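Local coordinates for methyl-accepting chemotaxis protein, putative (Geobacter sulfurreducens, PDB 3OOV) that is a putative chemoreceptor whose GAF domain probably takes part in sensing a signal that is passed on to the chemotaxis machinery, at residues L23-L28 with A53-A58; R36-M41 with I107-S112; L40-D43 with S48-F51; T77-D82 with F115-I120. One frame throughout, in Å; residues are numbered along the deposited sequence.

Contact 1: residues L23-L28 with A53-A58; sequences LCAEGL and AAVGTA. With GOL (glycerol), chain D.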
# COMPACT_ATOMS: atom_id res chain seq x y z
N LEU A 23 -21.62 -5.16 11.00
CA LEU A 23 -21.82 -3.76 11.41
C LEU A 23 -20.77 -2.82 10.86
O LEU A 23 -21.09 -1.66 10.50
CB LEU A 23 -21.78 -3.63 12.92
CG LEU A 23 -22.97 -4.12 13.74
CD1 LEU A 23 -22.50 -4.35 15.23
CD2 LEU A 23 -24.17 -3.09 13.67
N CYS A 24 -19.52 -3.28 10.82
CA CYS A 24 -18.52 -2.52 10.09
C CYS A 24 -18.91 -2.29 8.62
O CYS A 24 -18.67 -1.20 8.07
CB CYS A 24 -17.16 -3.21 10.11
SG CYS A 24 -16.29 -2.99 11.65
N ALA A 25 -19.44 -3.31 7.97
CA ALA A 25 -19.73 -3.24 6.56
C ALA A 25 -20.98 -2.35 6.39
O ALA A 25 -21.02 -1.45 5.55
CB ALA A 25 -19.95 -4.60 6.02
N GLU A 26 -21.98 -2.55 7.26
CA GLU A 26 -23.12 -1.62 7.38
C GLU A 26 -22.72 -0.19 7.46
O GLU A 26 -23.17 0.61 6.64
CB GLU A 26 -24.13 -2.01 8.48
CG GLU A 26 -24.94 -3.26 8.00
CD GLU A 26 -25.92 -3.91 9.06
OE1 GLU A 26 -26.31 -5.10 8.85
OE2 GLU A 26 -26.30 -3.24 10.06
N GLY A 27 -21.82 0.14 8.38
CA GLY A 27 -21.44 1.53 8.60
C GLY A 27 -20.79 2.14 7.37
O GLY A 27 -21.12 3.29 6.98
N LEU A 28 -19.87 1.38 6.76
CA LEU A 28 -19.14 1.88 5.60
C LEU A 28 -20.10 2.14 4.47
O LEU A 28 -19.90 3.10 3.75
CB LEU A 28 -18.05 0.92 5.07
CG LEU A 28 -16.65 0.97 5.69
CD1 LEU A 28 -15.67 -0.25 5.24
CD2 LEU A 28 -15.99 2.36 5.41
N ALA A 53 -19.21 -10.94 5.43
CA ALA A 53 -20.11 -9.83 5.15
C ALA A 53 -19.96 -9.36 3.72
O ALA A 53 -18.87 -9.35 3.16
CB ALA A 53 -19.90 -8.68 6.14
N ALA A 54 -21.11 -9.04 3.12
CA ALA A 54 -21.21 -8.49 1.76
C ALA A 54 -22.36 -7.54 1.84
O ALA A 54 -23.49 -7.92 2.09
CB ALA A 54 -21.49 -9.54 0.76
N VAL A 55 -22.06 -6.27 1.78
CA VAL A 55 -23.11 -5.30 1.71
C VAL A 55 -23.03 -4.69 0.29
O VAL A 55 -21.92 -4.57 -0.32
CB VAL A 55 -22.95 -4.34 2.91
CG1 VAL A 55 -23.92 -3.27 2.86
CG2 VAL A 55 -23.24 -5.11 4.22
N GLY A 56 -24.19 -4.37 -0.27
CA GLY A 56 -24.27 -3.69 -1.56
C GLY A 56 -24.40 -4.59 -2.77
O GLY A 56 -24.63 -4.11 -3.89
N THR A 57 -24.23 -5.90 -2.57
CA THR A 57 -24.39 -6.84 -3.69
C THR A 57 -25.74 -7.50 -3.48
O THR A 57 -25.94 -8.20 -2.47
CB THR A 57 -23.23 -7.88 -3.77
OG1 THR A 57 -22.02 -7.19 -4.12
CG2 THR A 57 -23.52 -8.91 -4.90
N ALA A 58 -26.67 -7.23 -4.40
CA ALA A 58 -28.05 -7.77 -4.27
C ALA A 58 -28.07 -9.27 -4.54
O ALA A 58 -27.27 -9.76 -5.37
CB ALA A 58 -29.14 -6.98 -5.24
C1 GOL D . -25.25 -9.93 5.18
O1 GOL D . -24.98 -10.56 3.93
C2 GOL D . -24.34 -8.71 5.24
O2 GOL D . -23.04 -9.19 5.02
C3 GOL D . -24.40 -7.97 6.57
O3 GOL D . -25.55 -7.16 6.66
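Ala25 turns its methyl from helix 17-31 onto strand 48-55, where Ala25 CB lies 3.8 Å from Val55 CG2 and 4.1 Å from Ala53 CB. The same methyl rests on Val37 and Ile39 of the adjoining strand. The short segments 23-28 and 53-55 run nearly parallel, 18° apart, with their axes 8.1 Å from each other, a close approach that fits the small residues between them. Val55 sends CG1 anti to its own backbone N (chi1 176°), which leaves CG2 as the branch facing the helix.

One residue further on, the backbone of Glu26 skirts Val55 CG2, while its extended side chain reaches out along the partly exposed side. There Glu26 OE1 accepts a hydrogen bond of 3.1 Å from O3 of a glycerol. On the strand side Ala54 N donates to O2 of the same glycerol at 2.7 Å. With an alanine in place of Glu26, glycerol O3 would probably lose its acceptor and that end of the molecule would be freer to turn.

The protein's own atoms thus meet here through small apolar groups, and between these two segments the polar link runs through a glycerol that is probably a guest from the crystallisation liquor.

Contact 2: residues R36-M41 with I107-S112; sequences RVNILM and IRALRS. With GOL (glycerol), chain C.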
# COMPACT_ATOMS: atom_id res chain seq x y z
N ARG A 36 -20.01 -1.22 -2.36
CA ARG A 36 -19.82 -2.63 -2.09
C ARG A 36 -18.74 -2.80 -1.03
O ARG A 36 -17.65 -2.24 -1.16
CB ARG A 36 -19.39 -3.36 -3.37
CG ARG A 36 -20.15 -2.98 -4.55
CD ARG A 36 -21.37 -3.83 -4.80
NE ARG A 36 -22.01 -3.46 -6.07
CZ ARG A 36 -22.54 -4.33 -6.95
NH1 ARG A 36 -22.49 -5.66 -6.74
NH2 ARG A 36 -23.11 -3.88 -8.08
N VAL A 37 -19.06 -3.50 0.05
CA VAL A 37 -18.16 -3.69 1.17
C VAL A 37 -18.20 -5.17 1.47
O VAL A 37 -19.26 -5.72 1.87
CB VAL A 37 -18.51 -2.86 2.41
CG1 VAL A 37 -17.51 -3.17 3.58
CG2 VAL A 37 -18.46 -1.35 2.05
N ASN A 38 -17.06 -5.78 1.20
CA ASN A 38 -16.90 -7.22 1.33
C ASN A 38 -15.89 -7.50 2.45
O ASN A 38 -14.82 -6.83 2.54
CB ASN A 38 -16.53 -7.89 -0.00
CG ASN A 38 -17.58 -7.63 -1.09
OD1 ASN A 38 -18.77 -8.01 -0.94
ND2 ASN A 38 -17.17 -6.92 -2.17
N ILE A 39 -16.25 -8.40 3.35
CA ILE A 39 -15.31 -8.76 4.42
C ILE A 39 -15.14 -10.28 4.50
O ILE A 39 -16.11 -11.01 4.62
CB ILE A 39 -15.73 -8.20 5.79
CG1 ILE A 39 -15.98 -6.72 5.71
CG2 ILE A 39 -14.65 -8.56 6.92
CD1 ILE A 39 -16.62 -6.14 7.04
N LEU A 40 -13.89 -10.73 4.39
CA LEU A 40 -13.54 -12.15 4.35
C LEU A 40 -12.54 -12.41 5.46
O LEU A 40 -11.63 -11.57 5.67
CB LEU A 40 -12.94 -12.53 3.02
CG LEU A 40 -13.91 -12.22 1.83
CD1 LEU A 40 -13.52 -10.90 1.18
CD2 LEU A 40 -13.97 -13.31 0.75
N MSE A 41 -12.73 -13.53 6.17
CA MSE A 41 -11.90 -13.92 7.34
C MSE A 41 -11.18 -15.24 7.08
O MSE A 41 -11.78 -16.20 6.54
CB MSE A 41 -12.79 -14.02 8.58
CG MSE A 41 -13.39 -12.63 8.92
SE MSE A 41 -11.98 -11.37 9.62
CE MSE A 41 -11.60 -12.36 11.19
N ILE A 107 -18.04 -14.93 -8.25
CA ILE A 107 -18.83 -14.18 -7.27
C ILE A 107 -19.00 -12.72 -7.73
O ILE A 107 -18.00 -11.94 -7.80
CB ILE A 107 -18.18 -14.23 -5.89
CG1 ILE A 107 -17.53 -15.63 -5.68
CG2 ILE A 107 -19.12 -13.72 -4.74
CD1 ILE A 107 -17.82 -16.35 -4.39
N ARG A 108 -20.26 -12.30 -7.93
CA ARG A 108 -20.56 -10.94 -8.40
C ARG A 108 -20.00 -9.89 -7.46
O ARG A 108 -19.54 -8.83 -7.91
CB ARG A 108 -22.08 -10.70 -8.54
CG ARG A 108 -22.68 -11.26 -9.86
CD ARG A 108 -24.23 -10.91 -9.95
NE ARG A 108 -24.94 -11.61 -8.88
CZ ARG A 108 -25.61 -11.08 -7.88
NH1 ARG A 108 -25.70 -9.76 -7.71
NH2 ARG A 108 -26.19 -11.89 -7.02
N ALA A 109 -20.01 -10.19 -6.16
CA ALA A 109 -19.66 -9.21 -5.14
C ALA A 109 -18.19 -8.84 -5.26
O ALA A 109 -17.83 -7.76 -4.82
CB ALA A 109 -19.97 -9.76 -3.72
N LEU A 110 -17.39 -9.77 -5.81
CA LEU A 110 -15.95 -9.69 -5.99
C LEU A 110 -15.51 -9.33 -7.41
O LEU A 110 -14.28 -9.27 -7.67
CB LEU A 110 -15.26 -11.04 -5.63
CG LEU A 110 -15.46 -11.48 -4.18
CD1 LEU A 110 -14.60 -12.69 -3.87
CD2 LEU A 110 -15.12 -10.34 -3.16
N ARG A 111 -16.46 -9.08 -8.32
CA ARG A 111 -16.07 -8.85 -9.72
C ARG A 111 -15.76 -7.39 -10.12
O ARG A 111 -15.71 -7.11 -11.28
CB ARG A 111 -17.18 -9.33 -10.64
CG ARG A 111 -17.18 -10.78 -10.89
CD ARG A 111 -18.33 -11.01 -11.83
NE ARG A 111 -18.39 -12.42 -12.05
CZ ARG A 111 -19.47 -13.06 -12.45
NH1 ARG A 111 -20.58 -12.38 -12.71
NH2 ARG A 111 -19.41 -14.37 -12.60
N SER A 112 -15.53 -6.48 -9.20
CA SER A 112 -15.22 -5.13 -9.60
C SER A 112 -13.89 -5.12 -10.35
O SER A 112 -12.98 -5.89 -10.03
CB SER A 112 -15.17 -4.26 -8.38
OG SER A 112 -15.18 -2.89 -8.76
C1 GOL C . -12.83 -6.68 -5.60
O1 GOL C . -12.58 -8.06 -5.70
C2 GOL C . -14.20 -6.57 -4.97
O2 GOL C . -15.18 -6.74 -6.01
C3 GOL C . -14.25 -5.19 -4.37
O3 GOL C . -15.41 -5.02 -3.57
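Asn38 and Ala109 make a side-chain-to-backbone contact between strand 36-42 and a short 3-10 turn, 108-110, in the loop leading to strand 115-122. It lies across the sheet from helix 17-31, which covers Val37 and Ile39. In GAF domains this face, roofed by loops, commonly forms the ligand pocket.

Asn38 keeps CG beside its backbone N (chi1 -58°), and its amide meets the turn. Asn38 ND2 is 2.9 Å from Ala109 O, a weak bond because it is bent to 121° at the hydrogen. On the other branch Asn38 OD1 lies against the methyl, 3.5 Å from Ala109 CB, and Leu110 CD2 packs near the amide nitrogen.

A glycerol, probably from the crystallisation liquor, fills in beside them. Glycerol O3 takes a second weak bond from Asn38 ND2. Glycerol O2 donates to Ala109 O at 3.1 Å and also receives Ser112 N. Glycerol O1 donates to Leu110 O at 2.9 Å. Asp133 also binds the molecule. Arg135 adds hydrogen bonds to the carbonyls of Arg108 and Ala109, while Arg36 turns its NH1 to Thr57.

Ala109 O therefore gathers donors from the strand, the glycerol and Arg135. Such a cluster of carbonyls and amides is consistent with a site that could hold a small polar molecule.

Contact 3: residues L40-D43 with S48-F51; sequences LMAD and SLSF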
# COMPACT_ATOMS: atom_id res chain seq x y z
N LEU A 40 -13.89 -10.73 4.39
CA LEU A 40 -13.54 -12.15 4.35
C LEU A 40 -12.54 -12.41 5.46
O LEU A 40 -11.63 -11.57 5.67
CB LEU A 40 -12.94 -12.53 3.02
CG LEU A 40 -13.91 -12.22 1.83
CD1 LEU A 40 -13.52 -10.90 1.18
CD2 LEU A 40 -13.97 -13.31 0.75
N MSE A 41 -12.73 -13.53 6.17
CA MSE A 41 -11.90 -13.92 7.34
C MSE A 41 -11.18 -15.24 7.08
O MSE A 41 -11.78 -16.20 6.54
CB MSE A 41 -12.79 -14.02 8.58
CG MSE A 41 -13.39 -12.63 8.92
SE MSE A 41 -11.98 -11.37 9.62
CE MSE A 41 -11.60 -12.36 11.19
N ALA A 42 -9.87 -15.26 7.33
CA ALA A 42 -9.10 -16.52 7.15
C ALA A 42 -9.59 -17.61 8.10
O ALA A 42 -10.01 -17.32 9.26
CB ALA A 42 -7.63 -16.25 7.45
N ASP A 43 -9.58 -18.85 7.65
CA ASP A 43 -9.85 -19.95 8.62
C ASP A 43 -8.63 -20.09 9.56
O ASP A 43 -7.64 -19.30 9.44
CB ASP A 43 -10.16 -21.28 7.95
CG ASP A 43 -9.04 -21.76 6.98
OD1 ASP A 43 -8.02 -21.08 6.74
OD2 ASP A 43 -9.22 -22.82 6.37
N SER A 48 -7.61 -20.67 3.77
CA SER A 48 -8.81 -20.22 3.06
C SER A 48 -9.38 -18.98 3.71
O SER A 48 -9.19 -18.74 4.91
CB SER A 48 -9.92 -21.30 3.14
OG SER A 48 -9.50 -22.47 2.44
N LEU A 49 -10.25 -18.30 2.97
CA LEU A 49 -11.03 -17.18 3.48
C LEU A 49 -12.53 -17.49 3.46
O LEU A 49 -13.07 -17.83 2.43
CB LEU A 49 -10.83 -16.00 2.54
CG LEU A 49 -9.45 -15.30 2.57
CD1 LEU A 49 -9.42 -14.23 1.35
CD2 LEU A 49 -9.11 -14.67 3.94
N SER A 50 -13.22 -17.29 4.57
CA SER A 50 -14.61 -17.44 4.48
C SER A 50 -15.29 -16.04 4.33
O SER A 50 -14.82 -15.00 4.81
CB SER A 50 -15.13 -18.33 5.61
OG SER A 50 -15.15 -17.60 6.79
N PHE A 51 -16.34 -16.00 3.52
CA PHE A 51 -16.94 -14.74 3.16
C PHE A 51 -17.96 -14.42 4.26
O PHE A 51 -18.95 -15.10 4.37
CB PHE A 51 -17.59 -14.92 1.79
CG PHE A 51 -17.70 -13.63 0.93
CD1 PHE A 51 -17.60 -13.71 -0.46
CD2 PHE A 51 -17.97 -12.38 1.50
CE1 PHE A 51 -17.71 -12.54 -1.28
CE2 PHE A 51 -18.09 -11.22 0.70
CZ PHE A 51 -18.02 -11.29 -0.66
O HOH W 1 -8.15 -23.81 4.42
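Leu40 lays its CD2 methyl over one face of the Phe51 ring, offset toward the rim: a CH-pi contact with Leu40 CD2 4.0 Å from the Phe51 ring centroid and 23° off the ring normal. Phe60 meets the same ring edge-to-face. Beside this pair Leu40 CB touches Leu49 CB at 4.1 Å, and Leu49 CD2 reaches on to the methyl of Ala42, so these four residues form one apolar patch on a single face of the sheet, with Leu67 of strand 66-68 beside it and helix 74-82 packed on Leu49 and Ala42.

The backbone beneath is the beta hairpin of strands 36-42 and 48-55. Leu40 with Phe51 and Ala42 with Leu49 are non-hydrogen-bonded antiparallel pairs. Between them Met41, modelled as selenomethionine, and Ser50 form a hydrogen-bonded pair, Met41 N giving to Ser50 O at 2.9 Å and Ser50 N to Met41 O at 2.7 Å.

Toward the turn, Asp43 N donates to Ser48 O at 2.8 Å. Asp43 CG sits between its own backbone N and carbonyl carbon (chi1 57°), which brings the carboxylate round to the backbone N of Ser48. Ser48 N then reaches Asp43 OD1 at 3.0 Å from above the carboxylate plane, 44° out of it. Were Asp43 replaced by an alanine, Ser48 N would probably be left without this acceptor and the turn end of the hairpin less firmly held. A water 2.7 Å from Ser48 OG lies at the outer edge.

Contact 4: residues T77-D82 with F115-I120; sequences TKCFTD and FVICPI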
# COMPACT_ATOMS: atom_id res chain seq x y z
N THR A 77 -5.40 -12.38 -2.14
CA THR A 77 -4.34 -13.16 -1.51
C THR A 77 -3.07 -12.33 -1.25
O THR A 77 -2.42 -12.48 -0.19
CB THR A 77 -3.99 -14.35 -2.43
OG1 THR A 77 -5.15 -15.15 -2.52
CG2 THR A 77 -2.80 -15.22 -1.85
N LYS A 78 -2.70 -11.48 -2.21
CA LYS A 78 -1.48 -10.65 -1.98
C LYS A 78 -1.66 -9.70 -0.88
O LYS A 78 -0.70 -9.48 -0.10
CB LYS A 78 -1.02 -9.91 -3.23
CG LYS A 78 -0.36 -10.83 -4.22
CD LYS A 78 -0.69 -10.47 -5.66
CE LYS A 78 0.05 -9.22 -6.05
NZ LYS A 78 1.57 -9.49 -5.88
N CYS A 79 -2.85 -9.06 -0.81
CA CYS A 79 -3.14 -8.20 0.34
C CYS A 79 -2.93 -8.95 1.69
O CYS A 79 -2.32 -8.42 2.67
CB CYS A 79 -4.62 -7.71 0.30
SG CYS A 79 -5.07 -6.72 1.72
N PHE A 80 -3.53 -10.14 1.75
CA PHE A 80 -3.52 -10.93 2.98
C PHE A 80 -2.04 -11.31 3.35
O PHE A 80 -1.61 -11.10 4.50
CB PHE A 80 -4.33 -12.22 2.79
CG PHE A 80 -4.41 -13.06 4.03
CD1 PHE A 80 -5.42 -12.81 4.98
CD2 PHE A 80 -3.49 -14.09 4.25
CE1 PHE A 80 -5.50 -13.57 6.14
CE2 PHE A 80 -3.56 -14.87 5.41
CZ PHE A 80 -4.58 -14.63 6.34
N THR A 81 -1.30 -11.83 2.37
CA THR A 81 0.10 -12.25 2.57
C THR A 81 1.05 -11.09 2.97
O THR A 81 1.86 -11.20 3.88
CB THR A 81 0.58 -13.05 1.32
OG1 THR A 81 -0.38 -14.10 1.06
CG2 THR A 81 1.80 -13.82 1.60
N ASP A 82 0.93 -9.94 2.30
CA ASP A 82 1.86 -8.83 2.47
C ASP A 82 1.38 -7.82 3.49
O ASP A 82 2.06 -6.82 3.77
CB ASP A 82 1.99 -8.06 1.14
CG ASP A 82 2.54 -8.89 -0.02
OD1 ASP A 82 2.96 -10.05 0.18
OD2 ASP A 82 2.51 -8.37 -1.18
N PHE A 115 -10.96 -1.31 -7.25
CA PHE A 115 -11.24 -1.57 -5.86
C PHE A 115 -10.05 -1.27 -4.98
O PHE A 115 -8.92 -1.15 -5.47
CB PHE A 115 -11.60 -3.06 -5.68
CG PHE A 115 -10.59 -3.99 -6.32
CD1 PHE A 115 -9.38 -4.27 -5.68
CD2 PHE A 115 -10.80 -4.48 -7.60
CE1 PHE A 115 -8.44 -5.10 -6.31
CE2 PHE A 115 -9.86 -5.28 -8.27
CZ PHE A 115 -8.65 -5.58 -7.60
N VAL A 116 -10.31 -1.25 -3.69
CA VAL A 116 -9.28 -1.31 -2.62
C VAL A 116 -9.45 -2.56 -1.78
O VAL A 116 -10.61 -2.92 -1.33
CB VAL A 116 -9.52 -0.12 -1.67
CG1 VAL A 116 -8.72 -0.26 -0.35
CG2 VAL A 116 -9.16 1.27 -2.42
N ILE A 117 -8.33 -3.24 -1.54
CA ILE A 117 -8.28 -4.37 -0.55
C ILE A 117 -7.38 -3.92 0.59
O ILE A 117 -6.25 -3.44 0.37
CB ILE A 117 -7.67 -5.66 -1.11
CG1 ILE A 117 -8.02 -5.91 -2.60
CG2 ILE A 117 -7.98 -6.84 -0.14
CD1 ILE A 117 -9.61 -6.21 -2.89
N CYS A 118 -7.87 -4.11 1.79
CA CYS A 118 -7.23 -3.60 2.98
C CYS A 118 -7.17 -4.77 4.01
O CYS A 118 -8.16 -5.43 4.23
CB CYS A 118 -8.00 -2.42 3.51
SG CYS A 118 -7.39 -1.91 5.13
N PRO A 119 -5.99 -5.08 4.55
CA PRO A 119 -5.85 -6.27 5.42
C PRO A 119 -6.44 -5.93 6.78
O PRO A 119 -6.43 -4.76 7.17
CB PRO A 119 -4.33 -6.45 5.53
CG PRO A 119 -3.77 -4.94 5.45
CD PRO A 119 -4.73 -4.28 4.45
N ILE A 120 -6.99 -6.92 7.48
CA ILE A 120 -7.37 -6.73 8.88
C ILE A 120 -6.21 -7.36 9.66
O ILE A 120 -5.90 -8.52 9.47
CB ILE A 120 -8.69 -7.46 9.19
CG1 ILE A 120 -9.83 -6.86 8.31
CG2 ILE A 120 -8.97 -7.39 10.75
CD1 ILE A 120 -11.04 -7.79 8.12
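Cys79 swings SG anti to its backbone N (chi1 177°), and Ile117 places CG2 anti to its own, so that thiol and methyl meet between helix 74-82 and strand 115-122. Cys79 SG is 3.5 Å from Ile117 CG2, and Cys79 CB stands equally near the same methyl, tighter than carbon atoms usually sit. The Ile117 side chain also packs on Val129 and Ala131 of strand 125-133.

The sulfur also stands over the peptide bond between Cys118 and Pro119, 3.4 Å from Pro119 N. Being a proline, Pro119 carries no N-H, and its ring borders the thiol instead, Cys79 SG lying 3.7 Å from Pro119 CD.

This is a short helix laid on the antiparallel sheet of a GAF domain, segments 77-82 and 115-120 being inclined by 33° with their axes 7.6 Å apart. Cys118 points to the reverse face and meets helix 143-167, so the strand is covered on both sides. Tyr86 of the neighbouring strand 86-88 adds a further neighbour to Cys79.

Within the helix, Thr77 O accepts both Thr81 N and Thr81 OG1, the hydroxyl coming from above the carbonyl plane at 2.9 Å. At the C-terminal end of the helix, Thr81 packs on Pro95 of the second subunit and Asp82 on Phe98 of that same neighbouring chain, while Asp82 OD2 is hydrogen-bonded to Tyr86 OH of its own chain.

All four contacts reach one antiparallel sheet. Contacts 1 and 4 each lay a helix on it, but on different strands and on opposite sides of the chain's centre, their centres about 18 Å apart. Contacts 1 and 3 are only partly buried, contacts 2 and 4 buried. Contact 1 has a glycerol at its partly exposed side, whereas contact 4 is built round a thiol. Contacts 2 and 3 share Leu40 and Met41: contact 3 is regular hairpin bonding over an apolar patch, contact 2 polar, with bent, weak hydrogen bonds from an asparagine amide. Phe51 joins them, its ring packing against Asn38 and Leu110. Phe80 touches Ala42, tying contact 4's helix to the hairpin, and Ala53 O reaches Ile39 N between contacts 1 and 2.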